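Local atomic coordinates of uncharacterized protein (Parabacteroides merdae ATCC 43184, PDB entry 4OPW), a protein that is uncharacterised but is a putative cell-adhesion protein, related by family to the head domains of auto-transporter adhesins. Residues L11-I16 and E44-E49; G28-N33 and F79-N84. One frame throughout, in Å; residues are numbered along the deposited sequence.

Overall arrangement
Along the chain the segments alternate, 11-16, 28-33, 44-49 and 79-84, so the contacts cross in sequence. In space they adjoin, with centres about 11 Å apart. Strand 11-17 pairs with 42-46, which pairs with 80-85, which pairs with 31-36 and so leads to 98-101. Interaction 1 is the outer of two antiparallel steps, 42-46 on 80-85 being the second, and interaction 2 is the first parallel one. Probable hydrogen bonds from Glu44 N to Lys82 O and from Ile80 N to Thr46 O join them, while Ile45 CD1 packs on Val81 CG2. Pairing stays parallel from 98-101 onward, so the contacts span the change from antiparallel to parallel, consistent with a beta-solenoid that begins here.

Interaction 1: residues L11-I16 and E44-E49; sequences LSTKKI and EITVDE
The carbonyl oxygen of Ser12 takes two hydrogen bonds, one from Val47 N at 3.3 Å and one from the imidazole NE2 of His52, and the CA-H of Thr46 also points at it. Val47 O answers by accepting from Ser12 N, which closes one hydrogen-bonded pair of the antiparallel ladder. The next pair is tighter: Lys14 N to Ile45 O and Ile45 N to Lys14 O are both 2.9 Å, the second nearly straight at 172°. Between them, in the non-hydrogen-bonded pair Thr13-Thr46, the two hydroxyls share a hydrogen bond, Thr13 OG1 to Thr46 OG1, 2.7 Å. Both threonines hold OG1 opposite their own carbonyl carbon (chi1 -57° and -55°), which turns the two oxygens toward each other on the face that also carries Lys15 and Glu44. The methyl CG2 of Thr13 is left to press on Glu44 CG at 3.4 Å.

On this same face the extended chains of Glu44 and Lys15 come together without a salt bridge: Lys15 NZ stays 4.5 Å from Glu44 OE2. A water accepts from NZ and donates to OE2, and a second water makes a weaker link to OE1. Ile45 and Val47 turn to the other face and are buried against Val55, with Ile57 also touching Ile45.

At Val47 the chain turns a corner. Leu11 CD2 covers Asp48 N at 3.7 Å, and that buried N-H has no partner in the model. Asp48 OD2, by contrast, is bonded to Thr77 OG1 and Gly9 N, while Glu49 reaches Asn8 and, through a water, Leu11 O. Strand 11-17 thus lies antiparallel along 42-46 as the edge strand at the N-terminal end of what appears, from the parallel rungs that follow, to be a beta-solenoid, consistent with the pectate-lyase-like group of folds.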
# COMPACT_ATOMS: atom_id res chain seq x y z
N LEU A 11 18.00 15.77 -15.73
CA LEU A 11 17.35 15.81 -14.42
C LEU A 11 17.90 16.93 -13.56
O LEU A 11 19.10 17.21 -13.58
CB LEU A 11 17.50 14.47 -13.67
CG LEU A 11 16.89 13.21 -14.30
CD1 LEU A 11 17.21 11.99 -13.43
CD2 LEU A 11 15.35 13.33 -14.45
N SER A 12 17.01 17.59 -12.81
CA SER A 12 17.38 18.61 -11.83
C SER A 12 16.49 18.45 -10.61
O SER A 12 15.35 17.98 -10.73
CB SER A 12 17.28 20.03 -12.41
OG SER A 12 15.94 20.49 -12.51
N THR A 13 17.02 18.82 -9.45
CA THR A 13 16.28 18.71 -8.20
C THR A 13 15.99 20.10 -7.63
O THR A 13 16.87 20.96 -7.60
CB THR A 13 17.07 17.83 -7.23
OG1 THR A 13 17.32 16.56 -7.83
CG2 THR A 13 16.36 17.63 -5.91
N LYS A 14 14.72 20.32 -7.22
CA LYS A 14 14.28 21.54 -6.55
C LYS A 14 13.63 21.18 -5.23
O LYS A 14 12.81 20.26 -5.16
CB LYS A 14 13.31 22.34 -7.42
CG LYS A 14 13.97 22.95 -8.67
CD LYS A 14 12.96 23.79 -9.45
CE LYS A 14 13.49 24.27 -10.78
NZ LYS A 14 14.51 25.33 -10.62
N LYS A 15 14.00 21.92 -4.17
CA LYS A 15 13.51 21.69 -2.83
C LYS A 15 12.81 22.95 -2.32
O LYS A 15 13.39 24.05 -2.34
CB LYS A 15 14.65 21.27 -1.90
CG LYS A 15 14.19 20.91 -0.49
CD LYS A 15 15.38 20.50 0.36
CE LYS A 15 14.96 19.76 1.60
NZ LYS A 15 16.09 19.01 2.21
N ILE A 16 11.58 22.80 -1.87
CA ILE A 16 10.81 23.92 -1.33
C ILE A 16 10.13 23.49 -0.05
O ILE A 16 10.05 22.29 0.25
CB ILE A 16 9.77 24.49 -2.37
CG1 ILE A 16 8.70 23.42 -2.73
CG2 ILE A 16 10.47 25.08 -3.64
CD1 ILE A 16 7.47 23.93 -3.52
N GLU A 44 10.92 17.73 -2.11
CA GLU A 44 12.04 17.72 -3.04
C GLU A 44 11.60 16.97 -4.28
O GLU A 44 11.18 15.81 -4.19
CB GLU A 44 13.24 17.07 -2.34
CG GLU A 44 14.56 17.26 -3.05
CD GLU A 44 15.75 16.81 -2.22
OE1 GLU A 44 15.75 15.65 -1.75
OE2 GLU A 44 16.69 17.62 -2.07
N ILE A 45 11.67 17.65 -5.45
CA ILE A 45 11.26 17.11 -6.74
C ILE A 45 12.45 16.97 -7.66
O ILE A 45 13.15 17.96 -7.90
CB ILE A 45 10.17 18.02 -7.43
CG1 ILE A 45 8.95 18.30 -6.53
CG2 ILE A 45 9.74 17.49 -8.85
CD1 ILE A 45 8.06 17.07 -6.18
N THR A 46 12.62 15.77 -8.24
CA THR A 46 13.61 15.51 -9.29
C THR A 46 12.83 15.13 -10.55
O THR A 46 12.07 14.15 -10.55
CB THR A 46 14.63 14.42 -8.90
OG1 THR A 46 15.23 14.79 -7.67
CG2 THR A 46 15.71 14.22 -9.96
N VAL A 47 13.02 15.89 -11.62
CA VAL A 47 12.37 15.64 -12.91
C VAL A 47 13.21 16.34 -13.98
O VAL A 47 14.09 17.14 -13.63
CB VAL A 47 10.86 16.10 -12.86
CG1 VAL A 47 10.73 17.64 -12.87
CG2 VAL A 47 10.04 15.47 -13.99
N ASP A 48 12.96 16.08 -15.28
CA ASP A 48 13.71 16.80 -16.32
C ASP A 48 13.60 18.30 -16.04
O ASP A 48 12.52 18.77 -15.68
CB ASP A 48 13.16 16.48 -17.72
CG ASP A 48 13.12 14.99 -17.98
OD1 ASP A 48 12.36 14.28 -17.28
OD2 ASP A 48 13.73 14.56 -18.97
N GLU A 49 14.72 19.02 -16.12
CA GLU A 49 14.73 20.44 -15.74
C GLU A 49 13.60 21.28 -16.39
O GLU A 49 13.01 22.12 -15.71
CB GLU A 49 16.10 21.08 -16.03
CG GLU A 49 16.62 20.86 -17.44
CD GLU A 49 17.97 21.46 -17.74
OE1 GLU A 49 18.79 21.62 -16.81
OE2 GLU A 49 18.21 21.80 -18.92
O HOH W 1 19.90 19.95 -14.95
O HOH W 2 14.84 16.47 0.94
O HOH W 3 18.23 17.74 0.39

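Interaction 2: residues G28-N33 and F79-N84; sequences GVIDFN and FIVKTN
Parallel strand pairing of the beta-helix kind joins 31-33 to 80-84, in exact register Asp31-Ile80, Phe32-Val81 and Asn33-Lys82. Four backbone hydrogen bonds zigzag across: Asp31 N to Phe79 O, Val81 N to Asp31 O at 2.8 Å, Asn33 N to Val81 O at 2.7 Å, and Thr83 N to Asn33 O.

The inner face is apolar. Val81 CG1 makes a CH-pi contact over one face of the Phe32 ring, 3.9 Å from its centroid, and the valine's other methyl, CG2, touches Ile30 CG2 at 3.7 Å. Phe32 turns its ring away from its own backbone N (chi1 -162°), and the side chain slants across Val81 and continues to Thr83, whose CG2 lies 3.6 Å from Phe32 CZ. Ile30 lies alongside Phe79, its CG1 in CH-pi contact over the ring. Phe26 and Leu64 further enclose Phe32, as Phe68 and Val66 do Phe79.

On the other face the Asn33 amide rests against Ile80 CG2, and Asp31 forms a salt bridge with Lys78 and a hydrogen bond with Asn98. Just before strand 31-33, where Val29 is the centre of an inverse gamma turn, Phe79 N donates to a water 3.0 Å away that lies 2.8 Å from Val29 O.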
# COMPACT_ATOMS: atom_id res chain seq x y z
N GLY A 28 0.78 7.70 -11.43
CA GLY A 28 1.81 7.79 -12.46
C GLY A 28 3.09 7.15 -12.00
O GLY A 28 3.20 6.77 -10.83
N VAL A 29 4.08 7.06 -12.90
CA VAL A 29 5.34 6.39 -12.61
C VAL A 29 6.25 7.37 -11.85
O VAL A 29 7.19 7.96 -12.40
CB VAL A 29 5.98 5.78 -13.88
CG1 VAL A 29 7.22 4.96 -13.50
CG2 VAL A 29 4.96 4.91 -14.61
N ILE A 30 5.94 7.52 -10.54
CA ILE A 30 6.63 8.43 -9.64
C ILE A 30 7.25 7.63 -8.53
O ILE A 30 6.61 6.74 -7.99
CB ILE A 30 5.61 9.48 -9.08
CG1 ILE A 30 5.06 10.39 -10.21
CG2 ILE A 30 6.19 10.31 -7.90
CD1 ILE A 30 3.75 11.09 -9.85
N ASP A 31 8.51 7.93 -8.18
CA ASP A 31 9.19 7.35 -7.04
C ASP A 31 8.91 8.26 -5.87
O ASP A 31 9.50 9.34 -5.80
CB ASP A 31 10.69 7.21 -7.32
CG ASP A 31 10.90 6.29 -8.51
OD1 ASP A 31 10.55 5.10 -8.40
OD2 ASP A 31 11.23 6.81 -9.62
N PHE A 32 7.98 7.89 -4.98
CA PHE A 32 7.57 8.75 -3.87
C PHE A 32 8.17 8.24 -2.55
O PHE A 32 7.83 7.15 -2.09
CB PHE A 32 6.03 8.82 -3.79
CG PHE A 32 5.47 9.98 -2.98
CD1 PHE A 32 5.67 10.05 -1.60
CD2 PHE A 32 4.65 10.93 -3.58
CE1 PHE A 32 5.15 11.12 -0.86
CE2 PHE A 32 4.13 11.99 -2.84
CZ PHE A 32 4.37 12.08 -1.48
N ASN A 33 9.09 9.03 -1.97
CA ASN A 33 9.82 8.72 -0.74
C ASN A 33 9.29 9.56 0.40
O ASN A 33 9.34 10.80 0.34
CB ASN A 33 11.33 8.94 -0.95
CG ASN A 33 11.86 7.99 -2.01
OD1 ASN A 33 11.62 6.78 -1.95
ND2 ASN A 33 12.46 8.51 -3.08
N PHE A 79 10.80 10.79 -12.22
CA PHE A 79 10.02 11.73 -11.40
C PHE A 79 10.12 11.23 -9.96
O PHE A 79 9.52 10.21 -9.61
CB PHE A 79 8.58 11.82 -11.92
CG PHE A 79 7.66 12.91 -11.41
CD1 PHE A 79 7.86 13.49 -10.16
CD2 PHE A 79 6.54 13.29 -12.14
CE1 PHE A 79 7.00 14.48 -9.69
CE2 PHE A 79 5.67 14.28 -11.66
CZ PHE A 79 5.91 14.86 -10.44
N ILE A 80 10.97 11.90 -9.15
CA ILE A 80 11.19 11.52 -7.76
C ILE A 80 10.61 12.59 -6.84
O ILE A 80 10.84 13.78 -7.05
CB ILE A 80 12.71 11.30 -7.43
CG1 ILE A 80 13.41 10.37 -8.46
CG2 ILE A 80 12.90 10.78 -5.98
CD1 ILE A 80 14.98 10.33 -8.29
N VAL A 81 9.88 12.14 -5.82
CA VAL A 81 9.31 13.00 -4.79
C VAL A 81 9.89 12.56 -3.45
O VAL A 81 9.87 11.36 -3.13
CB VAL A 81 7.75 12.96 -4.79
CG1 VAL A 81 7.18 13.81 -3.64
CG2 VAL A 81 7.20 13.43 -6.13
N LYS A 82 10.45 13.50 -2.68
CA LYS A 82 10.93 13.23 -1.33
C LYS A 82 10.25 14.23 -0.40
O LYS A 82 10.45 15.43 -0.56
CB LYS A 82 12.46 13.31 -1.22
CG LYS A 82 12.96 12.91 0.17
CD LYS A 82 14.46 13.04 0.34
CE LYS A 82 14.83 13.05 1.80
NZ LYS A 82 16.26 12.72 2.02
N THR A 83 9.42 13.76 0.56
CA THR A 83 8.72 14.72 1.43
C THR A 83 8.49 14.11 2.82
O THR A 83 8.76 12.93 3.04
CB THR A 83 7.42 15.21 0.76
OG1 THR A 83 6.91 16.34 1.46
CG2 THR A 83 6.37 14.12 0.63
N ASN A 84 8.02 14.92 3.75
CA ASN A 84 7.76 14.48 5.12
C ASN A 84 6.55 15.21 5.68
O ASN A 84 6.19 16.30 5.21
CB ASN A 84 9.01 14.72 6.02
CG ASN A 84 9.27 16.18 6.34
OD1 ASN A 84 9.59 16.98 5.46
ND2 ASN A 84 9.11 16.57 7.62
O HOH W 4 9.97 7.94 -12.21